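Local coordinates for protein cellulase (Uncultured bacterium, PDB 3WX5) that probably hydrolyses internal beta-1,4-glucosidic bonds of cellulose, as a family 12 endoglucanase with the beta-jelly-roll fold of that family, at residues G156-V159 / A160-S163; A174-D177 / W178-A182; I201-A204 / V205-Y209. All coordinates share one frame; numbering follows the deposited sequence.

Interaction 1 (G156-V159 / A160-S163)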
ATOM      1  N   GLY A 156       2.912  -7.122 -14.852  1.00 12.03           N
ATOM      2  CA  GLY A 156       2.139  -8.238 -15.412  1.00 13.68           C
ATOM      3  C   GLY A 156       1.294  -7.832 -16.605  1.00 15.78           C
ATOM      4  O   GLY A 156       1.690  -6.971 -17.391  1.00 15.85           O
ATOM      5  N   ASN A 157       0.112  -8.435 -16.713  1.00 15.14           N
ATOM      6  CA  ASN A 157      -0.759  -8.256 -17.863  1.00 16.23           C
ATOM      7  C   ASN A 157      -2.147  -7.876 -17.373  1.00 15.96           C
ATOM      8  O   ASN A 157      -2.606  -8.361 -16.328  1.00 14.58           O
ATOM      9  CB  ASN A 157      -0.904  -9.565 -18.642  1.00 16.86           C
ATOM     10  CG  ASN A 157       0.407 -10.085 -19.150  1.00 21.43           C
ATOM     11  OD1 ASN A 157       0.838 -11.178 -18.773  1.00 23.17           O
ATOM     12  ND2 ASN A 157       1.012  -9.348 -20.070  1.00 14.30           N
ATOM     13  N   ARG A 158      -2.836  -7.089 -18.183  1.00 16.06           N
ATOM     14  CA  ARG A 158      -4.244  -6.759 -17.936  1.00 17.54           C
ATOM     15  C   ARG A 158      -5.091  -7.992 -18.216  1.00 17.90           C
ATOM     16  O   ARG A 158      -5.050  -8.533 -19.328  1.00 19.42           O
ATOM     17  CB  ARG A 158      -4.663  -5.623 -18.878  1.00 18.31           C
ATOM     18  CG  ARG A 158      -6.172  -5.406 -18.973  1.00 21.14           C
ATOM     19  CD  ARG A 158      -6.650  -4.578 -17.805  1.00 22.27           C
ATOM     20  NE  ARG A 158      -8.051  -4.139 -17.921  1.00 21.27           N
ATOM     21  CZ  ARG A 158      -8.430  -2.987 -18.477  1.00 21.13           C
ATOM     22  NH1 ARG A 158      -7.539  -2.221 -19.098  1.00 23.00           N
ATOM     23  NH2 ARG A 158      -9.705  -2.617 -18.438  1.00 19.23           N
ATOM     24  N   VAL A 159      -5.885  -8.423 -17.237  1.00 14.12           N
ATOM     25  CA  VAL A 159      -6.673  -9.633 -17.400  1.00 14.67           C
ATOM     26  C   VAL A 159      -8.182  -9.437 -17.390  1.00 16.98           C
ATOM     27  O   VAL A 159      -8.917 -10.342 -17.797  1.00 16.53           O
ATOM     28  CB  VAL A 159      -6.286 -10.735 -16.386  1.00 15.63           C
ATOM     29  CG1 VAL A 159      -4.875 -11.217 -16.655  1.00 15.77           C
ATOM     30  CG2 VAL A 159      -6.455 -10.238 -14.931  1.00 13.99           C
ATOM     31  N   ALA A 160      -8.654  -8.306 -16.859  1.00 13.89           N
ATOM     32  CA  ALA A 160     -10.107  -8.103 -16.682  1.00 15.97           C
ATOM     33  C   ALA A 160     -10.434  -6.663 -16.316  1.00 17.18           C
ATOM     34  O   ALA A 160      -9.548  -5.856 -16.073  1.00 15.22           O
ATOM     35  CB  ALA A 160     -10.676  -9.046 -15.610  1.00 15.29           C
ATOM     36  N   THR A 161     -11.728  -6.361 -16.316  1.00 17.84           N
ATOM     37  CA  THR A 161     -12.271  -5.124 -15.774  1.00 17.98           C
ATOM     38  C   THR A 161     -13.419  -5.556 -14.854  1.00 18.86           C
ATOM     39  O   THR A 161     -14.101  -6.564 -15.117  1.00 17.70           O
ATOM     40  CB  THR A 161     -12.825  -4.255 -16.918  1.00 21.24           C
ATOM     41  OG1 THR A 161     -11.802  -4.066 -17.904  1.00 22.82           O
ATOM     42  CG2 THR A 161     -13.286  -2.886 -16.399  1.00 22.36           C
ATOM     43  N   VAL A 162     -13.533  -4.915 -13.696  1.00 15.39           N
ATOM     44  CA  VAL A 162     -14.429  -5.438 -12.659  1.00 14.16           C
ATOM     45  C   VAL A 162     -15.089  -4.291 -11.863  1.00 13.81           C
ATOM     46  O   VAL A 162     -14.455  -3.265 -11.638  1.00 11.93           O
ATOM     47  CB  VAL A 162     -13.644  -6.427 -11.732  1.00 13.24           C
ATOM     48  CG1 VAL A 162     -12.526  -5.681 -10.970  1.00 15.86           C
ATOM     49  CG2 VAL A 162     -14.564  -7.169 -10.791  1.00 16.76           C
ATOM     50  N   SER A 163     -16.374  -4.448 -11.511  1.00 12.61           N
ATOM     51  CA  SER A 163     -17.050  -3.535 -10.558  1.00 11.92           C
ATOM     52  C   SER A 163     -16.862  -4.077  -9.144  1.00 12.52           C
ATOM     53  O   SER A 163     -17.281  -5.212  -8.854  1.00 10.58           O
ATOM     54  CB  SER A 163     -18.545  -3.436 -10.846  1.00 14.26           C
ATOM     55  OG  SER A 163     -19.158  -2.524  -9.922  1.00 22.82           O
TER
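Arg158 reaches forward along its own strand to hold the residues two and three places on, Ala160 by its carbonyl and Thr161 by its hydroxyl. From CB the chain runs to CG, which lies anti to the backbone N (chi1 166°), and then bends at chi2 so that the rest of the side chain lies along the strand instead of standing off it. CD comes within 3.6 Å of Ala160 O. NE, the next atom, donates to that same Ala160 O at 2.9 Å; it sits well above the carbonyl plane, although the oxygen itself lies close to the plane of the guanidinium. Past CZ, NH2 donates an N-H to Thr161 OG1 at 2.6 Å, again at the guanidinium edge, with an N-H...O angle of 155°. The third nitrogen, NH1, faces Glu170 on strand 167-175 in a long, weak ion pair. The backbone beneath makes a classic beta bulge: Val159 and Ala160 both lie opposite Val171, and both pair with it through the backbone. Val159, whose psi leaves the extended range, puts the kink there, and the Val159 CG2 methyl stays 4.4 Å from Ala160 CB in a loose apolar touch. The hairpin of strands 157-164 and 167-175 thus carries this bulge at the protein surface. Two bonds from two nitrogens of one guanidinium to two successive residues fix both the direction and the rotation of the group, so a positive charge is held flat along the bulged strand by neutral oxygens, with the acidic Glu170 probably adding a modest attraction.

Interaction 2 (A174-D177 / W178-A182)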
ATOM      1  N   ALA A 174       0.527 -10.501 -12.258  1.00  9.45           N
ATOM      2  CA  ALA A 174       1.812 -11.099 -12.619  1.00 10.95           C
ATOM      3  C   ALA A 174       2.089 -12.311 -11.760  1.00 13.28           C
ATOM      4  O   ALA A 174       1.988 -12.247 -10.537  1.00 12.93           O
ATOM      5  CB  ALA A 174       2.963 -10.080 -12.448  1.00 10.82           C
ATOM      6  N   ASP A 175       2.711 -13.303 -12.379  1.00 14.16           N
ATOM      7  CA  ASP A 175       3.130 -14.492 -11.667  1.00 15.75           C
ATOM      8  C   ASP A 175       4.642 -14.408 -11.363  1.00 15.89           C
ATOM      9  O   ASP A 175       5.480 -14.791 -12.186  1.00 13.71           O
ATOM     10  CB  ASP A 175       2.780 -15.715 -12.528  1.00 16.95           C
ATOM     11  CG  ASP A 175       3.189 -17.009 -11.878  1.00 21.64           C
ATOM     12  OD1 ASP A 175       3.545 -16.995 -10.678  1.00 17.82           O
ATOM     13  OD2 ASP A 175       3.164 -18.034 -12.583  1.00 26.87           O
ATOM     14  N   TRP A 176       4.972 -13.919 -10.166  1.00 13.49           N
ATOM     15  CA  TRP A 176       6.352 -13.706  -9.773  1.00 12.61           C
ATOM     16  C   TRP A 176       6.679 -14.678  -8.632  1.00 11.37           C
ATOM     17  O   TRP A 176       6.087 -15.741  -8.550  1.00 13.33           O
ATOM     18  CB  TRP A 176       6.547 -12.247  -9.321  1.00 10.68           C
ATOM     19  CG  TRP A 176       6.395 -11.192 -10.425  1.00 12.00           C
ATOM     20  CD1 TRP A 176       6.552 -11.365 -11.772  1.00 12.96           C
ATOM     21  CD2 TRP A 176       6.094  -9.806 -10.232  1.00 12.60           C
ATOM     22  NE1 TRP A 176       6.318 -10.171 -12.435  1.00 12.25           N
ATOM     23  CE2 TRP A 176       6.014  -9.208 -11.510  1.00 14.27           C
ATOM     24  CE3 TRP A 176       5.757  -9.045  -9.113  1.00  9.67           C
ATOM     25  CZ2 TRP A 176       5.778  -7.846 -11.680  1.00 15.15           C
ATOM     26  CZ3 TRP A 176       5.473  -7.701  -9.280  1.00 17.64           C
ATOM     27  CH2 TRP A 176       5.472  -7.117 -10.560  1.00 16.65           C
ATOM     28  N   ASP A 177       7.664 -14.366  -7.801  1.00 11.22           N
ATOM     29  CA  ASP A 177       7.887 -15.211  -6.604  1.00 12.48           C
ATOM     30  C   ASP A 177       6.657 -15.218  -5.697  1.00 14.35           C
ATOM     31  O   ASP A 177       6.481 -16.129  -4.856  1.00 12.80           O
ATOM     32  CB  ASP A 177       9.113 -14.751  -5.784  1.00 12.36           C
ATOM     33  CG  ASP A 177      10.431 -15.302  -6.336  1.00 18.39           C
ATOM     34  OD1 ASP A 177      10.382 -16.162  -7.235  1.00 21.77           O
ATOM     35  OD2 ASP A 177      11.513 -14.858  -5.888  1.00 21.38           O
ATOM     36  N   TRP A 178       5.904 -14.132  -5.774  1.00 12.00           N
ATOM     37  CA  TRP A 178       4.567 -14.046  -5.189  1.00 12.58           C
ATOM     38  C   TRP A 178       3.589 -13.701  -6.302  1.00 13.15           C
ATOM     39  O   TRP A 178       4.005 -13.324  -7.384  1.00 11.16           O
ATOM     40  CB  TRP A 178       4.551 -12.950  -4.103  1.00 13.77           C
ATOM     41  CG  TRP A 178       4.848 -11.535  -4.630  1.00 13.64           C
ATOM     42  CD1 TRP A 178       3.950 -10.534  -4.815  1.00 13.35           C
ATOM     43  CD2 TRP A 178       6.140 -10.973  -4.939  1.00 15.64           C
ATOM     44  NE1 TRP A 178       4.589  -9.380  -5.276  1.00 11.02           N
ATOM     45  CE2 TRP A 178       5.928  -9.647  -5.388  1.00 11.84           C
ATOM     46  CE3 TRP A 178       7.457 -11.468  -4.879  1.00 16.01           C
ATOM     47  CZ2 TRP A 178       6.981  -8.805  -5.759  1.00 14.89           C
ATOM     48  CZ3 TRP A 178       8.496 -10.651  -5.300  1.00 19.97           C
ATOM     49  CH2 TRP A 178       8.257  -9.325  -5.713  1.00 18.04           C
ATOM     50  N   ASN A 179       2.290 -13.884  -6.067  1.00 12.41           N
ATOM     51  CA  ASN A 179       1.313 -13.467  -7.061  1.00 12.30           C
ATOM     52  C   ASN A 179       1.055 -11.986  -6.860  1.00 12.81           C
ATOM     53  O   ASN A 179       0.738 -11.546  -5.755  1.00 12.83           O
ATOM     54  CB  ASN A 179      -0.019 -14.217  -6.877  1.00 12.32           C
ATOM     55  CG  ASN A 179       0.024 -15.672  -7.343  1.00 13.43           C
ATOM     56  OD1 ASN A 179      -0.902 -16.453  -7.041  1.00 15.36           O
ATOM     57  ND2 ASN A 179       1.033 -16.029  -8.142  1.00  8.36           N
ATOM     58  N   TYR A 180       1.130 -11.221  -7.949  1.00 12.27           N
ATOM     59  CA  TYR A 180       0.902  -9.777  -7.900  1.00 11.75           C
ATOM     60  C   TYR A 180      -0.425  -9.482  -8.564  1.00 12.72           C
ATOM     61  O   TYR A 180      -0.640  -9.863  -9.720  1.00 11.07           O
ATOM     62  CB  TYR A 180       2.006  -9.072  -8.672  1.00 11.69           C
ATOM     63  CG  TYR A 180       1.783  -7.595  -8.959  1.00 13.16           C
ATOM     64  CD1 TYR A 180       2.319  -6.623  -8.122  1.00 13.20           C
ATOM     65  CD2 TYR A 180       1.226  -7.185 -10.170  1.00 10.86           C
ATOM     66  CE1 TYR A 180       2.192  -5.244  -8.408  1.00 11.80           C
ATOM     67  CE2 TYR A 180       1.087  -5.789 -10.486  1.00  9.20           C
ATOM     68  CZ  TYR A 180       1.600  -4.841  -9.609  1.00 13.74           C
ATOM     69  OH  TYR A 180       1.579  -3.500  -9.949  1.00 14.17           O
ATOM     70  N   ILE A 181      -1.341  -8.874  -7.824  1.00 12.20           N
ATOM     71  CA  ILE A 181      -2.620  -8.467  -8.398  1.00 12.30           C
ATOM     72  C   ILE A 181      -2.803  -6.973  -8.188  1.00 12.28           C
ATOM     73  O   ILE A 181      -2.654  -6.480  -7.075  1.00 12.17           O
ATOM     74  CB  ILE A 181      -3.841  -9.177  -7.741  1.00 11.40           C
ATOM     75  CG1 ILE A 181      -3.562 -10.678  -7.495  1.00 10.83           C
ATOM     76  CG2 ILE A 181      -5.050  -9.034  -8.670  1.00 10.97           C
ATOM     77  CD1 ILE A 181      -3.125 -11.004  -6.052  1.00 10.42           C
ATOM     78  N   ALA A 182      -3.043  -6.231  -9.266  1.00 10.86           N
ATOM     79  CA  ALA A 182      -3.249  -4.785  -9.099  1.00 12.48           C
ATOM     80  C   ALA A 182      -4.623  -4.398  -9.631  1.00 11.60           C
ATOM     81  O   ALA A 182      -5.000  -4.781 -10.753  1.00 12.14           O
ATOM     82  CB  ALA A 182      -2.173  -4.015  -9.822  1.00 12.98           C
TER
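Trp178 comes first, and its indole meets Trp176 in an offset edge-to-face pair: the edge of Trp176 points at the face of Trp178, with planes at 75° and Trp176 CE3 3.6 Å from Trp178 CZ2. Trp178 CG sits between the backbone N and the carbonyl carbon (chi1 63°), which swings the ring back over the turn, where Asp177 CB packs 3.8 Å from Trp178 CE3. Beyond the turn, Trp178 NE1 donates to Glu141 and the ring meets Trp125. With an alanine in its place, the edge of Trp176 is likely to lose the aromatic face it points at, and Glu141 its indole N-H donor. Trp178 O accepts Trp176 N at 3.0 Å, closing the end of a beta hairpin that joins strands 167-175 and 179-185. Next, Asn179 stands across from Asp175 in a non-hydrogen-bonded antiparallel pair. Tyr180 faces Ala174 in the hydrogen-bonded pair that follows: Tyr180 N reaches Ala174 O at 2.9 Å in the carbonyl plane, and Ala174 N returns a bond to Tyr180 O. The side chains of Tyr180 and Trp176 run side by side, and the six-membered ring of Trp176 meets the Tyr180 ring obliquely, planes 36° apart, with Trp176 CH2 over one Tyr180 face and Trp176 CZ3 3.5 Å from Tyr180 CD1. Tyr180 OH ends in a hydrogen bond with the backbone N of Gly155, while Tyr180 CB rests 4.0 Å from Ala174 CB.

Interaction 3 (I201-A204 / V205-Y209)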
ATOM      1  N   ILE A 201      -9.927  -8.490  -2.118  1.00  9.93           N
ATOM      2  CA  ILE A 201      -9.466  -9.769  -1.688  1.00  9.93           C
ATOM      3  C   ILE A 201     -10.303 -10.929  -2.219  1.00 10.47           C
ATOM      4  O   ILE A 201      -9.757 -11.878  -2.792  1.00 12.74           O
ATOM      5  CB  ILE A 201      -9.383  -9.845  -0.144  1.00  8.69           C
ATOM      6  CG1 ILE A 201      -8.415  -8.764   0.356  1.00 11.15           C
ATOM      7  CG2 ILE A 201      -8.933 -11.231   0.251  1.00  9.03           C
ATOM      8  CD1 ILE A 201      -8.234  -8.713   1.930  1.00  9.34           C
ATOM      9  N   ASP A 202     -11.629 -10.827  -2.102  1.00  9.67           N
ATOM     10  CA  ASP A 202     -12.511 -11.916  -2.521  1.00 10.23           C
ATOM     11  C   ASP A 202     -12.483 -12.080  -4.042  1.00 11.82           C
ATOM     12  O   ASP A 202     -12.612 -13.192  -4.539  1.00 10.60           O
ATOM     13  CB  ASP A 202     -13.963 -11.670  -2.050  1.00 10.80           C
ATOM     14  CG  ASP A 202     -14.162 -11.959  -0.556  1.00 14.88           C
ATOM     15  OD1 ASP A 202     -13.197 -12.397   0.112  1.00 13.71           O
ATOM     16  OD2 ASP A 202     -15.260 -11.654  -0.030  1.00 14.67           O
ATOM     17  N   ASP A 203     -12.276 -10.982  -4.776  1.00 10.16           N
ATOM     18  CA  ASP A 203     -12.174 -11.091  -6.245  1.00 11.59           C
ATOM     19  C   ASP A 203     -10.887 -11.828  -6.612  1.00 11.69           C
ATOM     20  O   ASP A 203     -10.880 -12.726  -7.462  1.00  9.92           O
ATOM     21  CB  ASP A 203     -12.216  -9.700  -6.894  1.00 10.51           C
ATOM     22  CG  ASP A 203     -12.013  -9.754  -8.400  1.00 14.19           C
ATOM     23  OD1 ASP A 203     -13.000 -10.022  -9.141  1.00 12.85           O
ATOM     24  OD2 ASP A 203     -10.853  -9.618  -8.840  1.00 13.88           O
ATOM     25  N   ALA A 204      -9.782 -11.445  -5.966  1.00 11.20           N
ATOM     26  CA  ALA A 204      -8.510 -12.145  -6.187  1.00 10.95           C
ATOM     27  C   ALA A 204      -8.598 -13.640  -5.830  1.00 11.93           C
ATOM     28  O   ALA A 204      -8.052 -14.492  -6.555  1.00 13.01           O
ATOM     29  CB  ALA A 204      -7.394 -11.471  -5.376  1.00 10.21           C
ATOM     30  N   VAL A 205      -9.291 -13.965  -4.729  1.00 12.56           N
ATOM     31  CA  VAL A 205      -9.516 -15.356  -4.378  1.00 12.13           C
ATOM     32  C   VAL A 205     -10.312 -16.059  -5.478  1.00 13.68           C
ATOM     33  O   VAL A 205     -10.005 -17.211  -5.864  1.00 12.29           O
ATOM     34  CB  VAL A 205     -10.266 -15.488  -3.032  1.00 13.98           C
ATOM     35  CG1 VAL A 205     -10.821 -16.918  -2.861  1.00 15.66           C
ATOM     36  CG2 VAL A 205      -9.307 -15.109  -1.855  1.00  8.30           C
ATOM     37  N   ALA A 206     -11.390 -15.421  -5.913  1.00 12.56           N
ATOM     38  CA  ALA A 206     -12.224 -16.034  -6.970  1.00 13.59           C
ATOM     39  C   ALA A 206     -11.428 -16.304  -8.231  1.00 15.09           C
ATOM     40  O   ALA A 206     -11.667 -17.316  -8.898  1.00 12.34           O
ATOM     41  CB  ALA A 206     -13.455 -15.185  -7.283  1.00 11.42           C
ATOM     42  N   ARG A 207     -10.462 -15.433  -8.541  1.00 12.58           N
ATOM     43  CA  ARG A 207      -9.628 -15.610  -9.740  1.00 15.19           C
ATOM     44  C   ARG A 207      -8.551 -16.673  -9.603  1.00 15.83           C
ATOM     45  O   ARG A 207      -7.883 -17.010 -10.581  1.00 14.03           O
ATOM     46  CB  ARG A 207      -8.994 -14.279 -10.193  1.00 14.05           C
ATOM     47  CG  ARG A 207     -10.030 -13.238 -10.586  1.00 16.04           C
ATOM     48  CD  ARG A 207      -9.427 -11.909 -10.983  1.00 13.98           C
ATOM     49  NE  ARG A 207     -10.480 -10.928 -11.173  1.00 12.60           N
ATOM     50  CZ  ARG A 207     -11.229 -10.847 -12.271  1.00 17.89           C
ATOM     51  NH1 ARG A 207     -11.018 -11.673 -13.286  1.00 16.20           N
ATOM     52  NH2 ARG A 207     -12.264 -10.025 -12.303  1.00 18.38           N
ATOM     53  N   GLY A 208      -8.351 -17.166  -8.383  1.00 12.79           N
ATOM     54  CA  GLY A 208      -7.317 -18.139  -8.123  1.00 13.75           C
ATOM     55  C   GLY A 208      -5.965 -17.513  -7.833  1.00 14.07           C
ATOM     56  O   GLY A 208      -4.960 -18.214  -7.807  1.00 15.05           O
ATOM     57  N   TYR A 209      -5.935 -16.200  -7.594  1.00 10.65           N
ATOM     58  CA  TYR A 209      -4.661 -15.497  -7.375  1.00  9.24           C
ATOM     59  C   TYR A 209      -4.251 -15.481  -5.908  1.00 10.26           C
ATOM     60  O   TYR A 209      -3.079 -15.251  -5.592  1.00 11.49           O
ATOM     61  CB  TYR A 209      -4.743 -14.047  -7.879  1.00  8.50           C
ATOM     62  CG  TYR A 209      -5.063 -13.922  -9.372  1.00  9.84           C
ATOM     63  CD1 TYR A 209      -4.630 -14.874 -10.275  1.00 11.15           C
ATOM     64  CD2 TYR A 209      -5.613 -12.751  -9.875  1.00 10.84           C
ATOM     65  CE1 TYR A 209      -4.903 -14.740 -11.660  1.00 12.67           C
ATOM     66  CE2 TYR A 209      -5.879 -12.597 -11.259  1.00 11.96           C
ATOM     67  CZ  TYR A 209      -5.536 -13.598 -12.120  1.00 12.19           C
ATOM     68  OH  TYR A 209      -5.748 -13.431 -13.477  1.00 16.48           O
TER
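Asp203 and Arg207, one helical turn apart, are joined by a salt bridge on the polar flank of the helix. Arg207 NE donates to Asp203 OD2 at 2.7 Å, meeting the carboxylate on its syn side, with the oxygen almost in the guanidinium plane. A second, weak bond runs from Arg207 NH2 to Asp203 OD1 at 3.2 Å; the two flat groups are turned 53° apart, so the pairing is lopsided, with NE carrying most of it. Asp203 CG points away from its own backbone N (chi1 176°) and Arg207 is extended from CG to NE, which brings the two charges together across the turn. OD2 also accepts from Tyr183 OH, so this oxygen is gripped from two sources and the carboxylate is probably kept in its charged form.

The opposite character belongs to Ala204 and Ile201, which are buried. Ile201 packs on Leu124 and Phe126 of strand 117-127, and its CG2 lies 4.4 Å from Val205 CG2, both side chains also touching Val98. Ala204 rests on Tyr183 and Ile210. Looser is the outer side, where Ala206 is exposed and Asp202 turns away from residues 205-209 to a salt bridge with Lys198.

Within the helix Val205 N bonds Ile201 O at 2.9 Å; the closing pair is Gly208 N to Val205 O at 3.0 Å and Tyr209 N to Ala204 O at 2.9 Å. Gly208 has a positive phi of 86°, where a side chain would collide with the preceding carbonyl, and the chain turns off the helix there: a Schellman motif at the helix C-terminus.

How the interactions relate
Along the chain the three contacts come in series: interaction 1 on strand 157-164, interaction 2 at the turn between strands 167-175 and 179-185, and interaction 3 at the end of helix 197-206. Their centres lie about 12 to 13 Å apart, on the same side of the chain's centre. Strands 157-164, 167-175 and 179-185 are successive antiparallel neighbours in the larger sheet, and Gly156 CA touches Ala174 CB where interactions 1 and 2 meet. The helix end packs against this sheet: Arg207 and Asp203 reach Ala160 and Val162, and Tyr209 meets Val159 and Ile181. Together they place the helix end against the sheet beside its edge strand 157-164.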